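Local coordinates for protein muramidase (Trichobolus zukalii, PDB 6ZMV) that probably hydrolyses the glycan backbone of bacterial peptidoglycan, acting as a fungal muramidase (lysozyme) of glycoside hydrolase family 25, at residues A[95-100]-A[132-137]; A[154-159]-A[167-172]; A[17-22]-A[184-189]; A[12-17]-A[43-48]. All blocks are in the same frame, centred on the assembly; numbering follows the deposited sequence.

Contact 1. Residues A[95-100]-A[132-137]. With GOL (glycerol), chain E; GOL (glycerol), chain D.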
loop_
_atom_site.group_PDB
_atom_site.type_symbol
_atom_site.label_atom_id
_atom_site.label_comp_id
_atom_site.label_asym_id
_atom_site.label_seq_id
_atom_site.Cartn_x
_atom_site.Cartn_y
_atom_site.Cartn_z
ATOM N N ASP A 95 3.988 1.247 -2.922
ATOM C CA ASP A 95 3.542 0.367 -4.026
ATOM C C ASP A 95 4.687 0.109 -5.005
ATOM O O ASP A 95 5.015 0.977 -5.791
ATOM C CB ASP A 95 2.345 1.012 -4.744
ATOM C CG ASP A 95 1.926 0.312 -6.015
ATOM O OD1 ASP A 95 2.478 -0.765 -6.290
ATOM O OD2 ASP A 95 1.082 0.860 -6.751
ATOM N N MET A 96 5.275 -1.079 -4.938
ATOM C CA MET A 96 6.361 -1.479 -5.846
ATOM C C MET A 96 5.745 -2.251 -7.018
ATOM O O MET A 96 5.034 -3.248 -6.852
ATOM C CB MET A 96 7.384 -2.344 -5.113
ATOM C CG MET A 96 7.974 -1.707 -3.886
ATOM S SD MET A 96 8.555 -0.030 -4.007
ATOM C CE MET A 96 9.869 -0.158 -5.213
ATOM N N GLU A 97 6.023 -1.785 -8.209
ATOM C CA GLU A 97 5.376 -2.240 -9.455
ATOM C C GLU A 97 6.461 -2.508 -10.491
ATOM O O GLU A 97 7.538 -1.846 -10.425
ATOM C CB GLU A 97 4.527 -1.105 -10.042
ATOM C CG GLU A 97 3.355 -0.664 -9.210
ATOM C CD GLU A 97 2.152 -1.537 -9.411
ATOM O OE1 GLU A 97 1.441 -1.699 -8.407
ATOM O OE2 GLU A 97 1.936 -2.080 -10.526
ATOM N N TYR A 98 6.158 -3.330 -11.466
ATOM C CA TYR A 98 7.034 -3.421 -12.638
ATOM C C TYR A 98 7.166 -2.043 -13.283
ATOM O O TYR A 98 6.176 -1.303 -13.372
ATOM C CB TYR A 98 6.465 -4.419 -13.601
ATOM C CG TYR A 98 6.544 -5.834 -13.102
ATOM C CD1 TYR A 98 7.692 -6.571 -13.253
ATOM C CD2 TYR A 98 5.490 -6.419 -12.444
ATOM C CE1 TYR A 98 7.814 -7.851 -12.753
ATOM C CE2 TYR A 98 5.585 -7.701 -11.940
ATOM C CZ TYR A 98 6.735 -8.432 -12.115
ATOM O OH TYR A 98 6.776 -9.720 -11.666
ATOM N N GLY A 99 8.377 -1.718 -13.733
ATOM C CA GLY A 99 8.707 -0.426 -14.369
ATOM C C GLY A 99 8.092 -0.295 -15.751
ATOM O O GLY A 99 7.654 -1.328 -16.336
ATOM N N SER A 100 8.122 0.934 -16.288
ATOM C CA SER A 100 7.628 1.282 -17.639
ATOM C C SER A 100 8.451 0.547 -18.703
ATOM O O SER A 100 7.837 0.074 -19.668
ATOM C CB SER A 100 7.651 2.735 -17.843
ATOM O OG SER A 100 6.485 3.313 -17.323
ATOM N N MET A 132 3.493 0.177 5.058
ATOM C CA MET A 132 3.290 -1.146 4.428
ATOM C C MET A 132 4.040 -1.165 3.091
ATOM O O MET A 132 4.208 -0.099 2.459
ATOM C CB MET A 132 1.800 -1.409 4.195
ATOM C CG MET A 132 0.954 -1.131 5.428
ATOM S SD MET A 132 -0.676 -1.835 5.446
ATOM C CE MET A 132 -1.425 -0.834 4.166
ATOM N N ILE A 133 4.435 -2.347 2.654
ATOM C CA ILE A 133 5.077 -2.560 1.331
ATOM C C ILE A 133 4.171 -3.448 0.517
ATOM O O ILE A 133 3.903 -4.596 0.964
ATOM C CB ILE A 133 6.482 -3.120 1.446
ATOM C CG1 ILE A 133 7.389 -2.102 2.141
ATOM C CG2 ILE A 133 7.005 -3.500 0.081
ATOM C CD1 ILE A 133 8.777 -2.679 2.478
ATOM N N TYR A 134 3.775 -2.996 -0.661
ATOM C CA TYR A 134 3.019 -3.778 -1.646
ATOM C C TYR A 134 3.973 -4.323 -2.667
ATOM O O TYR A 134 4.808 -3.584 -3.229
ATOM C CB TYR A 134 1.968 -2.888 -2.325
ATOM C CG TYR A 134 1.293 -3.507 -3.517
ATOM C CD1 TYR A 134 1.884 -3.464 -4.768
ATOM C CD2 TYR A 134 0.040 -4.072 -3.418
ATOM C CE1 TYR A 134 1.238 -3.996 -5.870
ATOM C CE2 TYR A 134 -0.593 -4.623 -4.516
ATOM C CZ TYR A 134 -0.001 -4.590 -5.753
ATOM O OH TYR A 134 -0.648 -5.089 -6.848
ATOM N N THR A 135 3.828 -5.596 -2.959
ATOM C CA THR A 135 4.619 -6.253 -4.007
ATOM C C THR A 135 3.918 -7.511 -4.454
ATOM O O THR A 135 3.185 -8.153 -3.677
ATOM C CB THR A 135 6.055 -6.572 -3.501
ATOM O OG1 THR A 135 6.893 -7.068 -4.545
ATOM C CG2 THR A 135 6.094 -7.498 -2.305
ATOM N N GLY A 136 4.272 -7.976 -5.641
ATOM C CA GLY A 136 4.065 -9.377 -6.018
ATOM C C GLY A 136 5.268 -10.205 -5.634
ATOM O O GLY A 136 6.343 -9.673 -5.393
ATOM N N TYR A 137 5.115 -11.513 -5.642
ATOM C CA TYR A 137 6.158 -12.436 -5.181
ATOM C C TYR A 137 7.367 -12.350 -6.130
ATOM O O TYR A 137 8.495 -12.130 -5.676
ATOM C CB TYR A 137 5.622 -13.861 -5.175
ATOM C CG TYR A 137 6.669 -14.882 -4.809
ATOM C CD1 TYR A 137 6.916 -15.131 -3.475
ATOM C CD2 TYR A 137 7.376 -15.591 -5.755
ATOM C CE1 TYR A 137 7.876 -16.031 -3.088
ATOM C CE2 TYR A 137 8.298 -16.517 -5.367
ATOM C CZ TYR A 137 8.582 -16.718 -4.035
ATOM O OH TYR A 137 9.497 -17.652 -3.646
HETATM C C1 GOL E . 4.560 -6.338 -8.872
HETATM O O1 GOL E . 5.005 -5.878 -7.589
HETATM C C2 GOL E . 3.105 -6.027 -9.201
HETATM O O2 GOL E . 2.879 -6.292 -10.579
HETATM C C3 GOL E . 2.064 -6.799 -8.436
HETATM O O3 GOL E . 0.761 -6.326 -8.803
HETATM C C1 GOL D . -2.520 -0.726 -5.381
HETATM O O1 GOL D . -2.742 -1.809 -4.505
HETATM C C2 GOL D . -1.802 -1.247 -6.587
HETATM O O2 GOL D . -2.553 -2.313 -7.170
HETATM C C3 GOL D . -1.560 -0.188 -7.618
HETATM O O3 GOL D . -1.416 -0.816 -8.874
#
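Asp95 and Tyr134 pair as a parallel beta bridge, CA to CA 4.8 Å, where strand 93-95 ends beside strand 132-136. A backbone hydrogen bond from Met96 N to Tyr134 O (3.1 Å, 157° at the hydrogen) joins the segments just beyond the bridge, after which residues 96-100 leave the sheet as a loop. Asp95 and Tyr134 project from the same face of the sheet and run side by side. With CG anti to the backbone N (chi1 170°), the tyrosine brings its ring up beside two acidic side chains. Asp95, in one of two modelled conformers, sets OD1 3.2 Å from Tyr134 CD1, its carboxylate turned steeply to the ring. Glu97 bends back at its second torsion, placing OE1 3.4 Å from Tyr134 CE1 with its carboxylate only 10° from the ring plane. Two glycerols, probably from the crystallisation liquor, bind here. The phenolic OH is shared between Gln179 OE1 and one of them, whose O3 lies 2.7 Å from Tyr134 OH. That glycerol also links the segments through O1, which donates to Met96 O and accepts from Gly136 N at 3.0 Å. The second lies over one face of the ring, its C2 3.9 Å above the Tyr134 plane, and donates from O3 to Glu97 OE1 (3.0 Å). Replacement of Tyr134 by alanine would probably leave Gln179 without its hydroxyl partner and open a gap beside the Glu97 carboxylate. Asp-Met-Glu at a barrel strand end fits the Asp-X-Glu motif of GH25 enzymes, so the acidic pair beside Tyr134 probably lies in the substrate cleft of the TIM-barrel-like fold.

Contact 2. Residues A[154-159]-A[167-172]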
loop_
_atom_site.group_PDB
_atom_site.type_symbol
_atom_site.label_atom_id
_atom_site.label_comp_id
_atom_site.label_asym_id
_atom_site.label_seq_id
_atom_site.Cartn_x
_atom_site.Cartn_y
_atom_site.Cartn_z
ATOM N N CYS A 154 7.908 -3.682 8.261
ATOM C CA CYS A 154 6.911 -3.166 7.330
ATOM C C CYS A 154 5.887 -4.203 7.002
ATOM O O CYS A 154 6.228 -5.265 6.478
ATOM C CB CYS A 154 7.619 -2.739 6.063
ATOM S SG CYS A 154 8.838 -1.416 6.259
ATOM N N PRO A 155 4.585 -3.974 7.288
ATOM C CA PRO A 155 3.574 -4.968 6.917
ATOM C C PRO A 155 3.576 -5.223 5.415
ATOM O O PRO A 155 3.715 -4.280 4.628
ATOM C CB PRO A 155 2.256 -4.321 7.295
ATOM C CG PRO A 155 2.670 -3.424 8.471
ATOM C CD PRO A 155 4.006 -2.867 8.047
ATOM N N LEU A 156 3.444 -6.488 5.028
ATOM C CA LEU A 156 3.430 -6.917 3.621
ATOM C C LEU A 156 2.027 -6.897 3.069
ATOM O O LEU A 156 1.114 -7.526 3.629
ATOM C CB LEU A 156 4.045 -8.307 3.516
ATOM C CG LEU A 156 3.950 -8.986 2.166
ATOM C CD1 LEU A 156 4.743 -8.232 1.100
ATOM C CD2 LEU A 156 4.380 -10.416 2.247
ATOM N N VAL A 157 1.857 -6.222 1.936
ATOM C CA VAL A 157 0.639 -6.318 1.097
ATOM C C VAL A 157 1.042 -7.109 -0.137
ATOM O O VAL A 157 1.861 -6.639 -0.934
ATOM C CB VAL A 157 0.045 -4.960 0.766
ATOM C CG1 VAL A 157 -1.250 -5.115 -0.003
ATOM C CG2 VAL A 157 -0.159 -4.135 2.052
ATOM N N LEU A 158 0.600 -8.345 -0.234
ATOM C CA LEU A 158 1.042 -9.281 -1.264
ATOM C C LEU A 158 -0.021 -9.412 -2.348
ATOM O O LEU A 158 -1.175 -9.735 -2.060
ATOM C CB LEU A 158 1.302 -10.628 -0.642
ATOM C CG LEU A 158 1.898 -11.705 -1.532
ATOM C CD1 LEU A 158 3.189 -11.283 -2.203
ATOM C CD2 LEU A 158 2.123 -12.977 -0.738
ATOM N N ALA A 159 0.385 -9.184 -3.581
ATOM C CA ALA A 159 -0.520 -9.335 -4.736
ATOM C C ALA A 159 -0.349 -10.711 -5.330
ATOM O O ALA A 159 0.761 -11.055 -5.718
ATOM C CB ALA A 159 -0.248 -8.270 -5.761
ATOM N N GLU A 167 3.314 -18.506 -2.081
ATOM C CA GLU A 167 4.520 -18.378 -1.249
ATOM C C GLU A 167 4.667 -16.915 -0.789
ATOM O O GLU A 167 4.387 -15.960 -1.547
ATOM C CB GLU A 167 5.765 -18.841 -2.010
ATOM C CG GLU A 167 5.718 -20.335 -2.289
ATOM C CD GLU A 167 6.073 -21.168 -1.079
ATOM O OE1 GLU A 167 6.918 -20.697 -0.254
ATOM O OE2 GLU A 167 5.523 -22.269 -0.944
ATOM N N ILE A 168 5.162 -16.766 0.439
ATOM C CA ILE A 168 5.393 -15.441 1.019
ATOM C C ILE A 168 6.844 -15.057 0.750
ATOM O O ILE A 168 7.764 -15.787 1.124
ATOM C CB ILE A 168 5.061 -15.446 2.504
ATOM C CG1 ILE A 168 3.721 -16.104 2.874
ATOM C CG2 ILE A 168 5.153 -14.054 3.055
ATOM C CD1 ILE A 168 2.522 -15.455 2.236
ATOM N N PRO A 169 7.082 -13.910 0.079
ATOM C CA PRO A 169 8.449 -13.544 -0.237
ATOM C C PRO A 169 9.168 -12.926 0.973
ATOM O O PRO A 169 8.545 -12.601 1.993
ATOM C CB PRO A 169 8.255 -12.457 -1.322
ATOM C CG PRO A 169 6.891 -11.781 -0.904
ATOM C CD PRO A 169 6.073 -12.944 -0.388
ATOM N N GLY A 170 10.471 -12.739 0.814
ATOM C CA GLY A 170 11.234 -11.805 1.638
ATOM C C GLY A 170 11.336 -12.208 3.087
ATOM O O GLY A 170 11.630 -11.338 3.892
ATOM N N GLY A 171 11.120 -13.453 3.446
ATOM C CA GLY A 171 11.204 -13.797 4.860
ATOM C C GLY A 171 10.108 -13.189 5.705
ATOM O O GLY A 171 10.161 -13.319 6.942
ATOM N N TRP A 172 9.097 -12.594 5.095
ATOM C CA TRP A 172 7.888 -12.192 5.890
ATOM C C TRP A 172 7.230 -13.431 6.440
ATOM O O TRP A 172 7.231 -14.485 5.790
ATOM C CB TRP A 172 6.957 -11.396 4.999
ATOM C CG TRP A 172 7.153 -9.905 4.964
ATOM C CD1 TRP A 172 6.756 -9.027 5.939
ATOM C CD2 TRP A 172 7.738 -9.091 3.950
ATOM N NE1 TRP A 172 7.052 -7.747 5.591
ATOM C CE2 TRP A 172 7.630 -7.747 4.356
ATOM C CE3 TRP A 172 8.291 -9.388 2.706
ATOM C CZ2 TRP A 172 8.096 -6.696 3.533
ATOM C CZ3 TRP A 172 8.783 -8.356 1.926
ATOM C CH2 TRP A 172 8.640 -7.023 2.322
#
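Trp172 spans the contact with the one polar atom of its side chain: NE1 donates to Cys154 O at 2.8 Å. The carbonyl lies at the edge of the indole, only 11° out of its plane, and receives the N-H almost head-on, with a C=O...N angle of 174°. This bond satisfies the buried indole nitrogen and helps to fix the rotation of the ring.

The same ring makes a CH-pi contact. Leu156 CB sits over the five-membered ring of Trp172, 3.5 Å from the centroid and almost on the normal, while the leucine methyl groups continue over the same face, CD1 toward CE3 and CZ3.

Apolar side chains make up the rest. Leu156 turns its branched end away from its own backbone N (chi1 172°) and reaches Ile168, CD2 to CG2 3.8 Å. Leu158 meets Pro169 tip to tip, its CD1 3.8 Å from Pro169 CD, and its other methyl, CD2, packs on Ile168 CD1. A type I' turn from Pro169 to Trp172, with Gly170 and Gly171 both at positive phi, folds the loop back; Trp140 adds an edge-to-face partner for Trp172.

A single directional bond just before strand 156-159 and an apolar surface farther along it thus seat the loop 167-172 on the strand: the bond sets the tryptophan's position, and shape and hydrophobicity hold the remainder.

Contact 3. Residues A[17-22]-A[184-189]; sequences AGAYNS and YAYGGD
Gly18 runs close to the phenol end of Tyr186, with the glycine carbonyl carbon 3.4 Å from Tyr186 CZ. A CB at this position would fall 2.9 Å from Tyr186 CE1, a clash, so the missing side chain is what lets the ring settle against the helix. Ala19 follows and presents its backbone to the same ring: Ala19 CA lies over one face, 3.6 Å from Tyr186 CE2. Its methyl makes a longer CH-pi contact, CB 4.3 Å from the ring centroid and 26° off the normal, and also meets the edge of a second aromatic ring, standing 3.7 Å from Tyr184 OH. One turn on, Ser22 closes the row. Its OG occupies the position between the backbone N and the carbonyl carbon (chi1 81°), which folds the hydroxyl back to donate to Ala19 O at 2.7 Å. So placed, Ser22 OG also packs beside both tyrosines, at 3.7 Å from Tyr186 CE2. An alanine in place of Tyr186 is likely to open a gap between the helix and the loop, stripping the ring from the backbone of Gly18 and Ala19. The two tyrosines flank Ala185 in a type I turn from Tyr184 to Gly187, with Tyr184 N further bonded to Gly188 O. In the fold, this turn connects strand 177-181 to strand 189-193 and rests on helix 16-21; Tyr184 stacks on Phe5 of strand 2-7 and touches Ala24, while Tyr186 extends to Asn15 at the start of the helix.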
loop_
_atom_site.group_PDB
_atom_site.type_symbol
_atom_site.label_atom_id
_atom_site.label_comp_id
_atom_site.label_asym_id
_atom_site.label_seq_id
_atom_site.Cartn_x
_atom_site.Cartn_y
_atom_site.Cartn_z
ATOM N N ALA A 17 -20.338 3.974 0.530
ATOM C CA ALA A 17 -21.340 3.417 1.461
ATOM C C ALA A 17 -21.817 2.050 0.994
ATOM O O ALA A 17 -22.018 1.130 1.810
ATOM C CB ALA A 17 -22.500 4.347 1.640
ATOM N N GLY A 18 -21.994 1.906 -0.310
ATOM C CA GLY A 18 -22.374 0.590 -0.850
ATOM C C GLY A 18 -21.279 -0.420 -0.573
ATOM O O GLY A 18 -21.568 -1.549 -0.216
ATOM N N ALA A 19 -20.025 -0.033 -0.748
ATOM C CA ALA A 19 -18.895 -0.927 -0.453
ATOM C C ALA A 19 -18.957 -1.346 1.023
ATOM O O ALA A 19 -18.894 -2.552 1.312
ATOM C CB ALA A 19 -17.592 -0.246 -0.797
ATOM N N TYR A 20 -19.099 -0.402 1.948
ATOM C CA TYR A 20 -19.194 -0.716 3.384
ATOM C C TYR A 20 -20.399 -1.678 3.606
ATOM O O TYR A 20 -20.279 -2.705 4.283
ATOM C CB TYR A 20 -19.351 0.567 4.204
ATOM C CG TYR A 20 -19.392 0.294 5.679
ATOM C CD1 TYR A 20 -20.581 -0.127 6.265
ATOM C CD2 TYR A 20 -18.257 0.368 6.469
ATOM C CE1 TYR A 20 -20.640 -0.437 7.622
ATOM C CE2 TYR A 20 -18.306 0.082 7.831
ATOM C CZ TYR A 20 -19.505 -0.377 8.399
ATOM O OH TYR A 20 -19.567 -0.711 9.712
ATOM N N ASN A 21 -21.536 -1.354 3.038
ATOM C CA ASN A 21 -22.749 -2.141 3.345
ATOM C C ASN A 21 -22.539 -3.559 2.816
ATOM O O ASN A 21 -23.085 -4.499 3.392
ATOM C CB ASN A 21 -24.005 -1.531 2.741
ATOM C CG ASN A 21 -24.394 -0.242 3.415
ATOM O OD1 ASN A 21 -24.040 -0.014 4.565
ATOM N ND2 ASN A 21 -25.154 0.576 2.718
ATOM N N SER A 22 -21.787 -3.749 1.738
ATOM C CA SER A 22 -21.486 -5.080 1.162
ATOM C C SER A 22 -20.433 -5.840 1.942
ATOM O O SER A 22 -20.202 -7.004 1.610
ATOM C CB SER A 22 -21.052 -4.936 -0.299
ATOM O OG SER A 22 -19.660 -4.557 -0.405
ATOM N N TYR A 184 -12.637 -5.583 -8.192
ATOM C CA TYR A 184 -13.575 -5.310 -7.083
ATOM C C TYR A 184 -14.884 -4.725 -7.651
ATOM O O TYR A 184 -14.857 -3.841 -8.531
ATOM C CB TYR A 184 -12.936 -4.346 -6.082
ATOM C CG TYR A 184 -13.813 -4.121 -4.877
ATOM C CD1 TYR A 184 -14.066 -5.184 -4.026
ATOM C CD2 TYR A 184 -14.327 -2.877 -4.564
ATOM C CE1 TYR A 184 -14.884 -5.020 -2.943
ATOM C CE2 TYR A 184 -15.104 -2.696 -3.428
ATOM C CZ TYR A 184 -15.396 -3.774 -2.626
ATOM O OH TYR A 184 -16.223 -3.624 -1.529
ATOM N N ALA A 185 -16.024 -5.128 -7.100
ATOM C CA ALA A 185 -17.339 -4.775 -7.691
ATOM C C ALA A 185 -17.554 -3.258 -7.808
ATOM O O ALA A 185 -18.095 -2.780 -8.782
ATOM C CB ALA A 185 -18.450 -5.420 -6.928
ATOM N N TYR A 186 -17.082 -2.482 -6.840
ATOM C CA TYR A 186 -17.325 -1.024 -6.801
ATOM C C TYR A 186 -16.254 -0.278 -7.557
ATOM O O TYR A 186 -16.339 0.946 -7.681
ATOM C CB TYR A 186 -17.404 -0.522 -5.363
ATOM C CG TYR A 186 -18.685 -0.931 -4.695
ATOM C CD1 TYR A 186 -19.845 -0.206 -4.909
ATOM C CD2 TYR A 186 -18.776 -2.105 -3.986
ATOM C CE1 TYR A 186 -21.073 -0.613 -4.412
ATOM C CE2 TYR A 186 -19.979 -2.502 -3.446
ATOM C CZ TYR A 186 -21.129 -1.782 -3.716
ATOM O OH TYR A 186 -22.314 -2.225 -3.215
ATOM N N GLY A 187 -15.277 -1.026 -8.118
ATOM C CA GLY A 187 -14.151 -0.453 -8.811
ATOM C C GLY A 187 -12.866 -0.763 -8.091
ATOM O O GLY A 187 -12.793 -0.868 -6.847
ATOM N N GLY A 188 -11.789 -0.825 -8.869
ATOM C CA GLY A 188 -10.457 -1.063 -8.330
ATOM C C GLY A 188 -10.188 -2.529 -8.058
ATOM O O GLY A 188 -10.754 -3.432 -8.722
ATOM N N ASP A 189 -9.274 -2.785 -7.121
ATOM C CA ASP A 189 -8.758 -4.140 -6.837
ATOM C C ASP A 189 -9.328 -4.633 -5.527
ATOM O O ASP A 189 -9.602 -3.828 -4.625
ATOM C CB ASP A 189 -7.238 -4.127 -6.770
ATOM C CG ASP A 189 -6.590 -3.474 -7.972
ATOM O OD1 ASP A 189 -6.938 -3.839 -9.085
ATOM O OD2 ASP A 189 -5.803 -2.452 -7.764
#

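Contact 4. Residues A[12-17]-A[43-48]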
loop_
_atom_site.group_PDB
_atom_site.type_symbol
_atom_site.label_atom_id
_atom_site.label_comp_id
_atom_site.label_asym_id
_atom_site.label_seq_id
_atom_site.Cartn_x
_atom_site.Cartn_y
_atom_site.Cartn_z
ATOM N N PRO A 12 -13.158 7.267 -10.999
ATOM C CA PRO A 12 -13.492 8.654 -10.660
ATOM C C PRO A 12 -14.668 8.806 -9.694
ATOM O O PRO A 12 -14.736 9.815 -9.045
ATOM C CB PRO A 12 -13.843 9.301 -11.994
ATOM C CG PRO A 12 -13.899 8.162 -12.970
ATOM C CD PRO A 12 -13.205 6.966 -12.428
ATOM N N SER A 13 -15.541 7.801 -9.645
ATOM C CA SER A 13 -16.749 7.747 -8.799
ATOM C C SER A 13 -16.772 6.389 -8.130
ATOM O O SER A 13 -16.705 5.357 -8.815
ATOM C CB SER A 13 -17.998 7.937 -9.635
ATOM O OG SER A 13 -19.144 7.996 -8.825
ATOM N N VAL A 14 -16.959 6.388 -6.837
ATOM C CA VAL A 14 -17.075 5.142 -6.028
ATOM C C VAL A 14 -18.243 5.287 -5.038
ATOM O O VAL A 14 -18.262 6.293 -4.349
ATOM C CB VAL A 14 -15.754 4.805 -5.306
ATOM C CG1 VAL A 14 -15.933 3.636 -4.364
ATOM C CG2 VAL A 14 -14.656 4.431 -6.298
ATOM N N ASN A 15 -19.080 4.267 -4.896
ATOM C CA ASN A 15 -20.139 4.247 -3.875
ATOM C C ASN A 15 -19.555 3.660 -2.604
ATOM O O ASN A 15 -19.643 2.462 -2.335
ATOM C CB ASN A 15 -21.307 3.430 -4.395
ATOM C CG ASN A 15 -22.523 3.377 -3.506
ATOM O OD1 ASN A 15 -23.531 2.676 -3.823
ATOM N ND2 ASN A 15 -22.426 4.017 -2.391
ATOM N N TYR A 16 -18.950 4.523 -1.811
ATOM C CA TYR A 16 -18.202 4.118 -0.613
ATOM C C TYR A 16 -19.156 3.390 0.356
ATOM O O TYR A 16 -18.824 2.395 0.994
ATOM C CB TYR A 16 -17.547 5.278 0.105
ATOM C CG TYR A 16 -16.763 6.163 -0.831
ATOM C CD1 TYR A 16 -15.518 5.798 -1.302
ATOM C CD2 TYR A 16 -17.285 7.341 -1.318
ATOM C CE1 TYR A 16 -14.832 6.568 -2.240
ATOM C CE2 TYR A 16 -16.644 8.122 -2.278
ATOM C CZ TYR A 16 -15.426 7.713 -2.789
ATOM O OH TYR A 16 -14.847 8.465 -3.740
ATOM N N ALA A 17 -20.338 3.974 0.530
ATOM C CA ALA A 17 -21.340 3.417 1.461
ATOM C C ALA A 17 -21.817 2.050 0.994
ATOM O O ALA A 17 -22.018 1.130 1.810
ATOM C CB ALA A 17 -22.500 4.347 1.640
ATOM N N SER A 43 -8.469 13.120 -2.550
ATOM C CA SER A 43 -9.234 13.778 -1.464
ATOM C C SER A 43 -10.701 13.342 -1.553
ATOM O O SER A 43 -11.371 13.130 -0.506
ATOM C CB SER A 43 -9.086 15.251 -1.492
ATOM O OG SER A 43 -7.752 15.608 -1.222
ATOM N N THR A 44 -11.238 13.219 -2.755
ATOM C CA THR A 44 -12.633 12.747 -2.941
ATOM C C THR A 44 -12.789 11.366 -2.321
ATOM O O THR A 44 -13.733 11.114 -1.526
ATOM C CB THR A 44 -13.034 12.660 -4.414
ATOM O OG1 THR A 44 -12.878 13.966 -5.008
ATOM C CG2 THR A 44 -14.402 12.065 -4.704
ATOM N N HIS A 45 -11.900 10.466 -2.622
ATOM C CA HIS A 45 -11.968 9.099 -2.108
ATOM C C HIS A 45 -11.741 9.071 -0.617
ATOM O O HIS A 45 -12.443 8.348 0.113
ATOM C CB HIS A 45 -10.964 8.229 -2.825
ATOM C CG HIS A 45 -11.238 7.888 -4.238
ATOM N ND1 HIS A 45 -12.517 7.732 -4.708
ATOM C CD2 HIS A 45 -10.371 7.607 -5.254
ATOM C CE1 HIS A 45 -12.453 7.355 -5.995
ATOM N NE2 HIS A 45 -11.122 7.261 -6.377
ATOM N N TYR A 46 -10.772 9.801 -0.117
ATOM C CA TYR A 46 -10.450 9.769 1.334
ATOM C C TYR A 46 -11.576 10.326 2.169
ATOM O O TYR A 46 -11.973 9.700 3.141
ATOM C CB TYR A 46 -9.150 10.551 1.545
ATOM C CG TYR A 46 -8.336 10.215 2.770
ATOM C CD1 TYR A 46 -7.340 9.257 2.728
ATOM C CD2 TYR A 46 -8.506 10.885 3.965
ATOM C CE1 TYR A 46 -6.495 9.025 3.792
ATOM C CE2 TYR A 46 -7.676 10.664 5.047
ATOM C CZ TYR A 46 -6.669 9.725 4.965
ATOM O OH TYR A 46 -5.770 9.518 5.973
ATOM N N THR A 47 -12.212 11.407 1.697
ATOM C CA THR A 47 -13.375 12.016 2.391
ATOM C C THR A 47 -14.554 11.053 2.345
ATOM O O THR A 47 -15.228 10.840 3.345
ATOM C CB THR A 47 -13.700 13.344 1.732
ATOM O OG1 THR A 47 -12.589 14.229 1.837
ATOM C CG2 THR A 47 -14.907 13.969 2.333
ATOM N N GLY A 48 -14.870 10.505 1.182
ATOM C CA GLY A 48 -16.009 9.609 1.041
ATOM C C GLY A 48 -15.823 8.373 1.875
ATOM O O GLY A 48 -16.780 7.853 2.480
#
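Tyr16 and His45 are joined by a short hydrogen bond, 2.6 Å between Tyr16 OH and His45 ND1, the hydroxyl lying near the plane of the imidazole. His45 holds CG anti to its carbonyl carbon (chi1 -71°), which carries ND1 to the tyrosine. The two side chains run roughly perpendicular to each other and their rings meet rim to rim, centroids 5.8 Å apart and planes at 73°, so neither covers the face of the other. On its far side His45 NE2 is hydrogen-bonded to Ser8 O; the imidazole is therefore held at both nitrogens.

Packing on the tyrosine face involves Gly48. Its CA lies 3.5 Å above the plane of the Tyr16 ring in a CH-pi contact, and Val14 O approaches the opposite face from the preceding turn. A CB on Gly48 would come within 2.2 Å of Tyr16 CE2, so only glycine allows the ring this close to helix 42-51.

Smaller van der Waals contacts complete the interface. Val14 CG2 touches His45 CE1 at 3.7 Å, and Thr44 CG2 comes within 3.8 Å of Tyr16 OH.

The chemistry combines a close glycine-aromatic fit with one short polar link. Gripped from both ends, the imidazole is probably restrained from turning, and it ties the start of helix 16-21 to helix 42-51 and to the loop after strand 2-7.

How the contacts relate
The four contacts form two groups. Contacts 1 and 2, with centres 11 Å apart, share one sheet: strands 132-136 and 156-159 are neighbours, joined by probable backbone hydrogen bonds such as Ile133 O to Val157 N. Contacts 3 and 4, 10 Å apart, both use helix 16-21, share Ala17, and touch through Tyr186 and Asn15. Between the groups the centres are 23 to 28 Å apart, and contact 4 lies across the chain's centre from contacts 1 and 2. Along the chain contact 4 closes first, then 1, then 2; contact 3 crosses contact 4, encloses the other two, and brings early and late parts of the family 25 domain together away from contact 1.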